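PDB 4PNE: methyltransferase-like protein from Saccharopolyspora spinosa, which catalyses a [4+2] cycloaddition in spinosyn biosynthesis and has the fold of an S-adenosylmethionine-dependent methyltransferase, with S-adenosyl-L-homocysteine bound. Local coordinates for residues C101-R109 and A135-F146; D212-I220 and A279-M290. One frame throughout, in Å; residues are numbered along the deposited sequence.

Interaction 1: C101-R109 and A135-F146. With SAH (S-adenosyl-L-homocysteine), chain C.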
loop_
_atom_site.group_PDB
_atom_site.type_symbol
_atom_site.label_atom_id
_atom_site.label_comp_id
_atom_site.label_asym_id
_atom_site.label_seq_id
_atom_site.Cartn_x
_atom_site.Cartn_y
_atom_site.Cartn_z
ATOM N N CYS A 101 5.227 -4.202 -0.109
ATOM C CA CYS A 101 5.600 -3.780 1.220
ATOM C C CYS A 101 6.334 -2.432 1.252
ATOM O O CYS A 101 6.695 -1.969 2.338
ATOM C CB CYS A 101 6.464 -4.871 1.870
ATOM S SG CYS A 101 8.060 -5.174 0.988
ATOM N N GLY A 102 6.549 -1.811 0.092
ATOM C CA GLY A 102 7.280 -0.551 0.023
ATOM C C GLY A 102 8.681 -0.723 0.605
ATOM O O GLY A 102 9.329 -1.765 0.389
ATOM N N THR A 103 9.127 0.265 1.376
ATOM C CA THR A 103 10.454 0.179 1.997
ATOM C C THR A 103 10.427 -0.631 3.291
ATOM O O THR A 103 11.409 -0.660 4.054
ATOM C CB THR A 103 11.012 1.575 2.288
ATOM O OG1 THR A 103 10.174 2.210 3.247
ATOM C CG2 THR A 103 11.033 2.406 1.037
ATOM N N GLY A 104 9.271 -1.231 3.596
ATOM C CA GLY A 104 9.116 -2.014 4.804
ATOM C C GLY A 104 8.820 -1.222 6.068
ATOM O O GLY A 104 8.788 -1.791 7.166
ATOM N N GLN A 105 8.614 0.097 5.961
ATOM C CA GLN A 105 8.448 0.866 7.180
ATOM C C GLN A 105 7.201 0.425 7.998
ATOM O O GLN A 105 7.297 0.293 9.214
ATOM C CB GLN A 105 8.419 2.371 6.839
ATOM C CG GLN A 105 8.417 3.313 8.019
ATOM C CD GLN A 105 7.005 3.559 8.578
ATOM O OE1 GLN A 105 6.013 3.190 7.972
ATOM N NE2 GLN A 105 6.927 4.218 9.725
ATOM N N PRO A 106 6.037 0.206 7.361
ATOM C CA PRO A 106 4.883 -0.241 8.120
ATOM C C PRO A 106 5.093 -1.639 8.730
ATOM O O PRO A 106 4.705 -1.863 9.870
ATOM C CB PRO A 106 3.770 -0.237 7.066
ATOM C CG PRO A 106 4.190 0.786 6.074
ATOM C CD PRO A 106 5.672 0.520 5.974
ATOM N N ALA A 107 5.692 -2.560 7.988
ATOM C CA ALA A 107 5.968 -3.886 8.538
ATOM C C ALA A 107 6.864 -3.799 9.773
ATOM O O ALA A 107 6.640 -4.476 10.756
ATOM C CB ALA A 107 6.599 -4.768 7.513
ATOM N N LEU A 108 7.904 -2.980 9.701
ATOM C CA LEU A 108 8.822 -2.857 10.812
ATOM C C LEU A 108 8.190 -2.151 11.983
ATOM O O LEU A 108 8.529 -2.437 13.117
ATOM C CB LEU A 108 10.102 -2.122 10.364
ATOM C CG LEU A 108 10.941 -2.975 9.422
ATOM C CD1 LEU A 108 11.939 -2.156 8.632
ATOM C CD2 LEU A 108 11.650 -4.091 10.174
ATOM N N ARG A 109 7.253 -1.238 11.730
ATOM C CA ARG A 109 6.540 -0.594 12.826
ATOM C C ARG A 109 5.744 -1.604 13.643
ATOM O O ARG A 109 5.761 -1.590 14.897
ATOM C CB ARG A 109 5.603 0.498 12.292
ATOM C CG ARG A 109 4.734 1.149 13.358
ATOM C CD ARG A 109 3.966 2.344 12.789
ATOM N NE ARG A 109 3.075 2.859 13.808
ATOM C CZ ARG A 109 3.463 3.690 14.770
ATOM N NH1 ARG A 109 4.713 4.157 14.798
ATOM N NH2 ARG A 109 2.582 4.099 15.668
ATOM N N ALA A 135 15.671 -3.489 8.562
ATOM C CA ALA A 135 15.424 -4.599 9.489
ATOM C C ALA A 135 16.650 -4.902 10.342
ATOM O O ALA A 135 16.547 -5.131 11.556
ATOM C CB ALA A 135 15.016 -5.828 8.739
ATOM N N ARG A 136 17.811 -4.913 9.686
ATOM C CA ARG A 136 19.068 -5.157 10.371
ATOM C C ARG A 136 19.355 -4.037 11.371
ATOM O O ARG A 136 19.660 -4.262 12.551
ATOM C CB ARG A 136 20.217 -5.243 9.356
ATOM C CG ARG A 136 21.577 -5.481 10.010
ATOM C CD ARG A 136 22.727 -5.156 9.083
ATOM N NE ARG A 136 22.656 -3.732 8.788
ATOM C CZ ARG A 136 22.311 -3.195 7.621
ATOM N NH1 ARG A 136 22.063 -3.950 6.549
ATOM N NH2 ARG A 136 22.252 -1.874 7.523
ATOM N N GLU A 137 19.248 -2.804 10.900
ATOM C CA GLU A 137 19.565 -1.651 11.733
ATOM C C GLU A 137 18.684 -1.599 12.968
ATOM O O GLU A 137 19.143 -1.233 14.070
ATOM C CB GLU A 137 19.406 -0.363 10.926
ATOM C CG GLU A 137 19.918 0.874 11.621
ATOM C CD GLU A 137 21.399 1.102 11.386
ATOM O OE1 GLU A 137 21.756 2.235 10.982
ATOM O OE2 GLU A 137 22.201 0.161 11.608
ATOM N N ARG A 138 17.424 -1.972 12.802
ATOM C CA ARG A 138 16.467 -1.933 13.911
ATOM C C ARG A 138 16.435 -3.187 14.798
ATOM O O ARG A 138 15.723 -3.219 15.805
ATOM C CB ARG A 138 15.089 -1.664 13.345
ATOM C CG ARG A 138 15.048 -0.325 12.635
ATOM C CD ARG A 138 13.708 0.058 12.112
ATOM N NE ARG A 138 12.622 -0.199 13.057
ATOM C CZ ARG A 138 11.418 0.357 12.972
ATOM N NH1 ARG A 138 11.165 1.212 11.988
ATOM N NH2 ARG A 138 10.468 0.059 13.865
ATOM N N GLY A 139 17.226 -4.190 14.453
ATOM C CA GLY A 139 17.237 -5.423 15.183
ATOM C C GLY A 139 15.916 -6.179 15.080
ATOM O O GLY A 139 15.478 -6.763 16.059
ATOM N N LEU A 140 15.293 -6.185 13.896
ATOM C CA LEU A 140 13.999 -6.854 13.729
ATOM C C LEU A 140 13.998 -7.930 12.633
ATOM O O LEU A 140 12.945 -8.453 12.285
ATOM C CB LEU A 140 12.906 -5.815 13.451
ATOM C CG LEU A 140 12.585 -4.964 14.683
ATOM C CD1 LEU A 140 11.756 -3.744 14.267
ATOM C CD2 LEU A 140 11.855 -5.724 15.740
ATOM N N SER A 141 15.176 -8.341 12.161
ATOM C CA SER A 141 15.244 -9.302 11.063
ATOM C C SER A 141 14.784 -10.714 11.510
ATOM O O SER A 141 14.494 -11.538 10.679
ATOM C CB SER A 141 16.654 -9.355 10.458
ATOM O OG SER A 141 17.526 -10.117 11.261
ATOM N N HIS A 142 14.699 -10.970 12.805
ATOM C CA HIS A 142 14.114 -12.255 13.285
ATOM C C HIS A 142 12.610 -12.332 13.086
ATOM O O HIS A 142 12.042 -13.438 13.138
ATOM C CB HIS A 142 14.435 -12.473 14.764
ATOM C CG HIS A 142 13.981 -11.369 15.662
ATOM N ND1 HIS A 142 14.572 -10.122 15.670
ATOM C CD2 HIS A 142 12.981 -11.321 16.577
ATOM C CE1 HIS A 142 13.963 -9.360 16.565
ATOM N NE2 HIS A 142 12.997 -10.067 17.135
ATOM N N ARG A 143 11.979 -11.173 12.865
ATOM C CA ARG A 143 10.524 -11.095 12.674
ATOM C C ARG A 143 10.119 -10.728 11.264
ATOM O O ARG A 143 8.998 -11.010 10.866
ATOM C CB ARG A 143 9.899 -10.092 13.629
ATOM C CG ARG A 143 9.901 -10.550 15.059
ATOM C CD ARG A 143 9.436 -9.490 16.011
ATOM N NE ARG A 143 9.455 -9.954 17.398
ATOM C CZ ARG A 143 9.084 -9.223 18.436
ATOM N NH1 ARG A 143 8.607 -7.976 18.254
ATOM N NH2 ARG A 143 9.122 -9.740 19.651
ATOM N N VAL A 144 10.954 -10.014 10.519
ATOM C CA VAL A 144 10.539 -9.533 9.214
ATOM C C VAL A 144 11.596 -9.854 8.186
ATOM O O VAL A 144 12.786 -9.609 8.431
ATOM C CB VAL A 144 10.286 -8.000 9.245
ATOM C CG1 VAL A 144 9.584 -7.549 7.987
ATOM C CG2 VAL A 144 9.477 -7.619 10.475
ATOM N N ASP A 145 11.184 -10.388 7.046
ATOM C CA ASP A 145 12.085 -10.505 5.905
ATOM C C ASP A 145 11.391 -10.058 4.616
ATOM O O ASP A 145 10.157 -10.032 4.484
ATOM C CB ASP A 145 12.614 -11.921 5.754
ATOM C CG ASP A 145 11.600 -12.843 5.209
ATOM O OD1 ASP A 145 10.490 -12.878 5.775
ATOM O OD2 ASP A 145 11.905 -13.530 4.212
ATOM N N PHE A 146 12.217 -9.672 3.663
ATOM C CA PHE A 146 11.777 -9.031 2.453
ATOM C C PHE A 146 12.327 -9.715 1.240
ATOM O O PHE A 146 13.493 -10.116 1.236
ATOM C CB PHE A 146 12.219 -7.577 2.467
ATOM C CG PHE A 146 11.690 -6.816 3.621
ATOM C CD1 PHE A 146 10.393 -6.340 3.617
ATOM C CD2 PHE A 146 12.465 -6.591 4.749
ATOM C CE1 PHE A 146 9.894 -5.653 4.685
ATOM C CE2 PHE A 146 11.951 -5.897 5.816
ATOM C CZ PHE A 146 10.663 -5.423 5.779
HETATM N N SAH C . 2.405 -1.107 1.480
HETATM C CA SAH C . 3.518 -0.153 1.424
HETATM C CB SAH C . 3.836 0.360 0.022
HETATM C CG SAH C . 2.695 0.793 -0.865
HETATM S SD SAH C . 3.314 1.528 -2.386
HETATM C C SAH C . 3.230 0.999 2.346
HETATM O O SAH C . 4.135 1.744 2.678
HETATM O OXT SAH C . 2.100 1.123 2.827
HETATM C "C5'" SAH C . 2.911 0.152 -3.493
HETATM C "C4'" SAH C . 3.800 -1.069 -3.308
HETATM O "O4'" SAH C . 3.269 -2.161 -4.047
HETATM C "C3'" SAH C . 5.221 -0.889 -3.812
HETATM O "O3'" SAH C . 6.061 -1.411 -2.799
HETATM C "C2'" SAH C . 5.264 -1.715 -5.088
HETATM O "O2'" SAH C . 6.538 -2.214 -5.491
HETATM C "C1'" SAH C . 4.288 -2.836 -4.736
HETATM N N9 SAH C . 3.795 -3.556 -5.926
HETATM C C8 SAH C . 3.273 -3.085 -7.087
HETATM N N7 SAH C . 3.001 -4.118 -7.916
HETATM C C5 SAH C . 3.366 -5.252 -7.286
HETATM C C6 SAH C . 3.340 -6.582 -7.653
HETATM N N6 SAH C . 2.864 -6.969 -8.827
HETATM N N1 SAH C . 3.767 -7.515 -6.778
HETATM C C2 SAH C . 4.254 -7.162 -5.537
HETATM N N3 SAH C . 4.332 -5.846 -5.181
HETATM C C4 SAH C . 3.863 -4.912 -6.039
HETATM O O HOH W 1 8.761 1.696 11.269
#
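Leu108 and the ring of Phe146 form the tight part of this contact, the leucine contributing the largest buried area. Its CD2 branch reaches between the two backbone elements of 135-146: CD2 of Leu108 lies 3.9 Å from CB of Leu140 and 4.1 Å from CB of Ala135, with CG2 of Val144 closing the same apolar site. Beside it the Phe146 ring presents its edge to Leu108 CG and to the sulfur of Cys101: SG of Cys101 stands 5.0 Å from the Phe146 ring centroid and 75° off the normal, a sulfur-aromatic contact at the rim. Gly104 CA lies 3.7 Å from Phe146 CE1, so backbone meets ring directly.

The segment 101-109 holds the glycine-rich turn after strand 95-99 and the start of helix 105-113; Gly102, Gly104 and Ala107 are consistent with the GxGxxA pattern of Rossmann-type methyltransferase folds. A type II' turn from Cys101 to Gly104 leads into the helix, and Gly102 N donates to the ribose O3' of S-adenosyl-L-homocysteine at 3.0 Å.

Toward solvent the contact loosens. Bent at chi3 (44°), the Arg138 chain lays one guanidinium face over Leu108 CB, which sits 3.8 Å above the plane. NH2 comes near Leu108 O at too poor an angle for a hydrogen bond; NH1 instead donates to a water that in turn donates to Gln105 O.

Interaction 2: D212-I220 and A279-M290; sequences DRWPTGLRI and AVCDYEKYAHDM
Trp214 lies with one face of its indole under the side chain of Met290, whose methyl CE stands 3.5 Å from the centroid of the five-membered ring and 16° off its normal, a CH-pi contact. The sulfur is more distant: Met290 SD is 4.6 Å from the centroid of the six-membered ring of Trp214, near its normal, which adds a Met-aromatic contact. CG of Met290 also covers the benzo part of the indole, while CG1 of Ile220 packs on the opposite face, so the tryptophan is sandwiched between aliphatic groups from both segments.

A second CH-pi contact follows one residue later. Pro215 lays its ring over Tyr286, with Pro215 CD 3.7 Å from the phenol centroid and close to the normal. With CG of Tyr286 between the backbone N and the carbonyl carbon (chi1 58°), the ring extends back toward the end of helix 271-281, where Tyr286 OH donates to Ala279 O at 2.7 Å. That bond comes from above the carbonyl plane, 54° out of it, and spans the turns between Ala279 and Tyr286. Thr216 CG2 rests 3.3 Å from Tyr286 OH, and Ala279 CB meets Pro215 O.

The tryptophan, proline and threonine belong to a type I turn, Trp214 to Gly217, in the loop between strand 191-200 and helix 223-233; their partners run from the end of helix 271-281 to the first residue of strand 290-298. Since the two segments meet through CH-pi, sulfur-aromatic and apolar contacts, their mutual fit depends on shape and ring orientation, while a hydrogen bond anchors the hydroxyl end of Tyr286 from within its own segment.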
loop_
_atom_site.group_PDB
_atom_site.type_symbol
_atom_site.label_atom_id
_atom_site.label_comp_id
_atom_site.label_asym_id
_atom_site.label_seq_id
_atom_site.Cartn_x
_atom_site.Cartn_y
_atom_site.Cartn_z
ATOM N N ASP A 212 -8.539 4.204 -17.371
ATOM C CA ASP A 212 -8.742 5.418 -16.587
ATOM C C ASP A 212 -7.711 5.484 -15.467
ATOM O O ASP A 212 -7.645 4.576 -14.644
ATOM C CB ASP A 212 -10.150 5.465 -15.992
ATOM C CG ASP A 212 -11.223 5.756 -17.028
ATOM O OD1 ASP A 212 -10.896 6.385 -18.057
ATOM O OD2 ASP A 212 -12.389 5.340 -16.819
ATOM N N ARG A 213 -6.898 6.538 -15.454
ATOM C CA ARG A 213 -5.896 6.731 -14.405
ATOM C C ARG A 213 -5.945 8.147 -13.838
ATOM O O ARG A 213 -6.186 9.105 -14.559
ATOM C CB ARG A 213 -4.491 6.437 -14.950
ATOM C CG ARG A 213 -4.342 5.025 -15.479
ATOM C CD ARG A 213 -2.929 4.650 -15.881
ATOM N NE ARG A 213 -2.893 3.221 -16.193
ATOM C CZ ARG A 213 -2.788 2.255 -15.289
ATOM N NH1 ARG A 213 -2.681 2.558 -13.997
ATOM N NH2 ARG A 213 -2.780 0.980 -15.678
ATOM N N TRP A 214 -5.675 8.281 -12.541
ATOM C CA TRP A 214 -5.436 9.595 -11.975
ATOM C C TRP A 214 -4.153 10.152 -12.604
ATOM O O TRP A 214 -3.347 9.390 -13.129
ATOM C CB TRP A 214 -5.288 9.553 -10.448
ATOM C CG TRP A 214 -6.458 8.968 -9.714
ATOM C CD1 TRP A 214 -6.543 7.717 -9.183
ATOM C CD2 TRP A 214 -7.704 9.615 -9.410
ATOM N NE1 TRP A 214 -7.755 7.541 -8.585
ATOM C CE2 TRP A 214 -8.481 8.694 -8.704
ATOM C CE3 TRP A 214 -8.233 10.886 -9.661
ATOM C CZ2 TRP A 214 -9.759 8.987 -8.241
ATOM C CZ3 TRP A 214 -9.505 11.170 -9.215
ATOM C CH2 TRP A 214 -10.259 10.217 -8.513
ATOM N N PRO A 215 -3.948 11.481 -12.522
ATOM C CA PRO A 215 -2.737 12.089 -13.088
ATOM C C PRO A 215 -1.428 11.565 -12.502
ATOM O O PRO A 215 -0.377 11.705 -13.123
ATOM C CB PRO A 215 -2.917 13.564 -12.754
ATOM C CG PRO A 215 -4.381 13.769 -12.764
ATOM C CD PRO A 215 -4.879 12.522 -12.041
ATOM N N THR A 216 -1.500 10.984 -11.309
ATOM C CA THR A 216 -0.363 10.333 -10.682
ATOM C C THR A 216 -0.017 9.004 -11.327
ATOM O O THR A 216 1.011 8.406 -10.992
ATOM C CB THR A 216 -0.642 10.060 -9.222
ATOM O OG1 THR A 216 -1.822 9.247 -9.142
ATOM C CG2 THR A 216 -0.858 11.377 -8.430
ATOM N N GLY A 217 -0.901 8.514 -12.198
ATOM C CA GLY A 217 -0.716 7.220 -12.825
ATOM C C GLY A 217 -1.507 6.092 -12.181
ATOM O O GLY A 217 -1.557 4.997 -12.727
ATOM N N LEU A 218 -2.092 6.337 -11.009
ATOM C CA LEU A 218 -2.890 5.312 -10.338
ATOM C C LEU A 218 -4.222 5.036 -11.072
ATOM O O LEU A 218 -4.976 5.958 -11.393
ATOM C CB LEU A 218 -3.154 5.731 -8.896
ATOM C CG LEU A 218 -3.945 4.751 -8.040
ATOM C CD1 LEU A 218 -3.137 3.506 -7.756
ATOM C CD2 LEU A 218 -4.439 5.430 -6.777
ATOM N N ARG A 219 -4.494 3.754 -11.303
ATOM C CA ARG A 219 -5.787 3.273 -11.809
ATOM C C ARG A 219 -6.948 3.873 -10.973
ATOM O O ARG A 219 -6.877 3.907 -9.759
ATOM C CB ARG A 219 -5.798 1.740 -11.759
ATOM C CG ARG A 219 -7.095 1.094 -12.113
ATOM C CD ARG A 219 -7.022 -0.403 -11.836
ATOM N NE ARG A 219 -6.410 -1.161 -12.936
ATOM C CZ ARG A 219 -5.338 -1.950 -12.825
ATOM N NH1 ARG A 219 -4.693 -2.050 -11.675
ATOM N NH2 ARG A 219 -4.884 -2.616 -13.881
ATOM N N ILE A 220 -7.983 4.386 -11.633
ATOM C CA ILE A 220 -9.166 4.896 -10.945
ATOM C C ILE A 220 -10.113 3.730 -10.671
ATOM O O ILE A 220 -10.460 2.955 -11.569
ATOM C CB ILE A 220 -9.899 5.989 -11.763
ATOM C CG1 ILE A 220 -8.923 7.104 -12.159
ATOM C CG2 ILE A 220 -11.129 6.541 -11.006
ATOM C CD1 ILE A 220 -9.586 8.344 -12.687
ATOM N N ALA A 279 2.594 15.936 -11.211
ATOM C CA ALA A 279 1.216 15.469 -11.017
ATOM C C ALA A 279 0.746 15.571 -9.556
ATOM O O ALA A 279 -0.370 16.034 -9.276
ATOM C CB ALA A 279 1.093 14.040 -11.510
ATOM N N VAL A 280 1.605 15.171 -8.618
ATOM C CA VAL A 280 1.285 15.295 -7.200
ATOM C C VAL A 280 1.076 16.765 -6.867
ATOM O O VAL A 280 0.103 17.137 -6.216
ATOM C CB VAL A 280 2.399 14.681 -6.318
ATOM C CG1 VAL A 280 2.212 15.002 -4.846
ATOM C CG2 VAL A 280 2.457 13.185 -6.542
ATOM N N CYS A 281 1.958 17.630 -7.346
ATOM C CA CYS A 281 1.800 19.035 -6.999
ATOM C C CYS A 281 0.600 19.676 -7.701
ATOM O O CYS A 281 0.143 20.731 -7.283
ATOM C CB CYS A 281 3.084 19.788 -7.309
ATOM S SG CYS A 281 4.378 19.424 -6.071
ATOM N N ASP A 282 0.108 19.037 -8.757
ATOM C CA ASP A 282 -1.116 19.447 -9.432
ATOM C C ASP A 282 -2.375 18.865 -8.770
ATOM O O ASP A 282 -3.436 18.876 -9.385
ATOM C CB ASP A 282 -1.062 19.015 -10.905
ATOM C CG ASP A 282 -1.869 19.920 -11.846
ATOM O OD1 ASP A 282 -2.069 21.125 -11.569
ATOM O OD2 ASP A 282 -2.296 19.404 -12.897
ATOM N N TYR A 283 -2.280 18.420 -7.511
ATOM C CA TYR A 283 -3.407 17.717 -6.863
ATOM C C TYR A 283 -4.707 18.523 -6.851
ATOM O O TYR A 283 -5.772 17.963 -6.765
ATOM C CB TYR A 283 -3.060 17.322 -5.416
ATOM C CG TYR A 283 -3.020 18.503 -4.491
ATOM C CD1 TYR A 283 -4.144 18.896 -3.783
ATOM C CD2 TYR A 283 -1.875 19.264 -4.368
ATOM C CE1 TYR A 283 -4.112 19.995 -2.948
ATOM C CE2 TYR A 283 -1.840 20.369 -3.549
ATOM C CZ TYR A 283 -2.966 20.732 -2.839
ATOM O OH TYR A 283 -2.933 21.839 -2.016
ATOM N N GLU A 284 -4.640 19.846 -6.901
ATOM C CA GLU A 284 -5.878 20.619 -6.876
ATOM C C GLU A 284 -6.770 20.322 -8.063
ATOM O O GLU A 284 -7.989 20.541 -7.986
ATOM C CB GLU A 284 -5.584 22.128 -6.806
ATOM C CG GLU A 284 -5.169 22.580 -5.401
ATOM C CD GLU A 284 -5.147 24.081 -5.236
ATOM O OE1 GLU A 284 -5.017 24.793 -6.257
ATOM O OE2 GLU A 284 -5.229 24.538 -4.073
ATOM N N LYS A 285 -6.212 19.833 -9.163
ATOM C CA LYS A 285 -7.054 19.515 -10.322
ATOM C C LYS A 285 -7.907 18.260 -10.143
ATOM O O LYS A 285 -8.891 18.105 -10.841
ATOM C CB LYS A 285 -6.205 19.339 -11.578
ATOM C CG LYS A 285 -5.334 20.524 -11.932
ATOM C CD LYS A 285 -6.142 21.721 -12.390
ATOM C CE LYS A 285 -5.215 22.876 -12.773
ATOM N NZ LYS A 285 -5.913 23.990 -13.456
ATOM N N TYR A 286 -7.575 17.383 -9.196
ATOM C CA TYR A 286 -8.294 16.109 -9.119
ATOM C C TYR A 286 -8.528 15.534 -7.742
ATOM O O TYR A 286 -9.391 14.673 -7.605
ATOM C CB TYR A 286 -7.557 15.045 -9.946
ATOM C CG TYR A 286 -6.127 14.836 -9.500
ATOM C CD1 TYR A 286 -5.118 15.618 -10.009
ATOM C CD2 TYR A 286 -5.796 13.883 -8.546
ATOM C CE1 TYR A 286 -3.793 15.467 -9.581
ATOM C CE2 TYR A 286 -4.492 13.721 -8.116
ATOM C CZ TYR A 286 -3.489 14.515 -8.630
ATOM O OH TYR A 286 -2.174 14.348 -8.199
ATOM N N ALA A 287 -7.756 15.935 -6.735
ATOM C CA ALA A 287 -7.760 15.218 -5.463
ATOM C C ALA A 287 -9.123 15.292 -4.752
ATOM O O ALA A 287 -9.470 14.426 -3.928
ATOM C CB ALA A 287 -6.687 15.755 -4.565
ATOM N N HIS A 288 -9.895 16.332 -5.054
ATOM C CA HIS A 288 -11.188 16.477 -4.408
ATOM C C HIS A 288 -12.158 15.310 -4.758
ATOM O O HIS A 288 -13.141 15.080 -4.053
ATOM C CB HIS A 288 -11.826 17.811 -4.773
ATOM C CG HIS A 288 -13.230 17.925 -4.289
ATOM N ND1 HIS A 288 -13.537 17.895 -2.948
ATOM C CD2 HIS A 288 -14.408 17.995 -4.949
ATOM C CE1 HIS A 288 -14.845 17.969 -2.800
ATOM N NE2 HIS A 288 -15.399 18.039 -3.998
ATOM N N ASP A 289 -11.887 14.621 -5.868
ATOM C CA ASP A 289 -12.660 13.484 -6.333
ATOM C C ASP A 289 -12.178 12.165 -5.743
ATOM O O ASP A 289 -12.875 11.154 -5.838
ATOM C CB ASP A 289 -12.603 13.391 -7.861
ATOM C CG ASP A 289 -13.258 14.591 -8.542
ATOM O OD1 ASP A 289 -14.339 15.017 -8.076
ATOM O OD2 ASP A 289 -12.670 15.113 -9.511
ATOM N N MET A 290 -10.994 12.192 -5.126
ATOM C CA MET A 290 -10.445 11.020 -4.464
ATOM C C MET A 290 -11.044 10.789 -3.110
ATOM O O MET A 290 -11.382 11.723 -2.409
ATOM C CB MET A 290 -8.942 11.163 -4.301
ATOM C CG MET A 290 -8.222 11.105 -5.617
ATOM S SD MET A 290 -6.484 11.535 -5.429
ATOM C CE MET A 290 -5.774 10.420 -6.631
#

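Overall arrangement
From the N terminus, the chain first reaches interaction 1, which brings 101-109 against 135-146 and closes a short loop containing strand 117-122 and most of helix 125-138. This joins the opening of helix 105-113 to strand 144-148 at one edge of the sheet, with the 101-109 side lining the S-adenosyl-L-homocysteine pocket. Only after that loop is complete does interaction 2 begin: 212-220 meets 279-290 across 58 intervening residues, 39 of them helical, tying the loop after strand 191-200 to the approach to strand 290-298. The two closures are therefore in series, neither enclosing nor crossing the other. The centres of interactions 1 and 2 are about 30 Å apart, on opposite sides of the chain's centre.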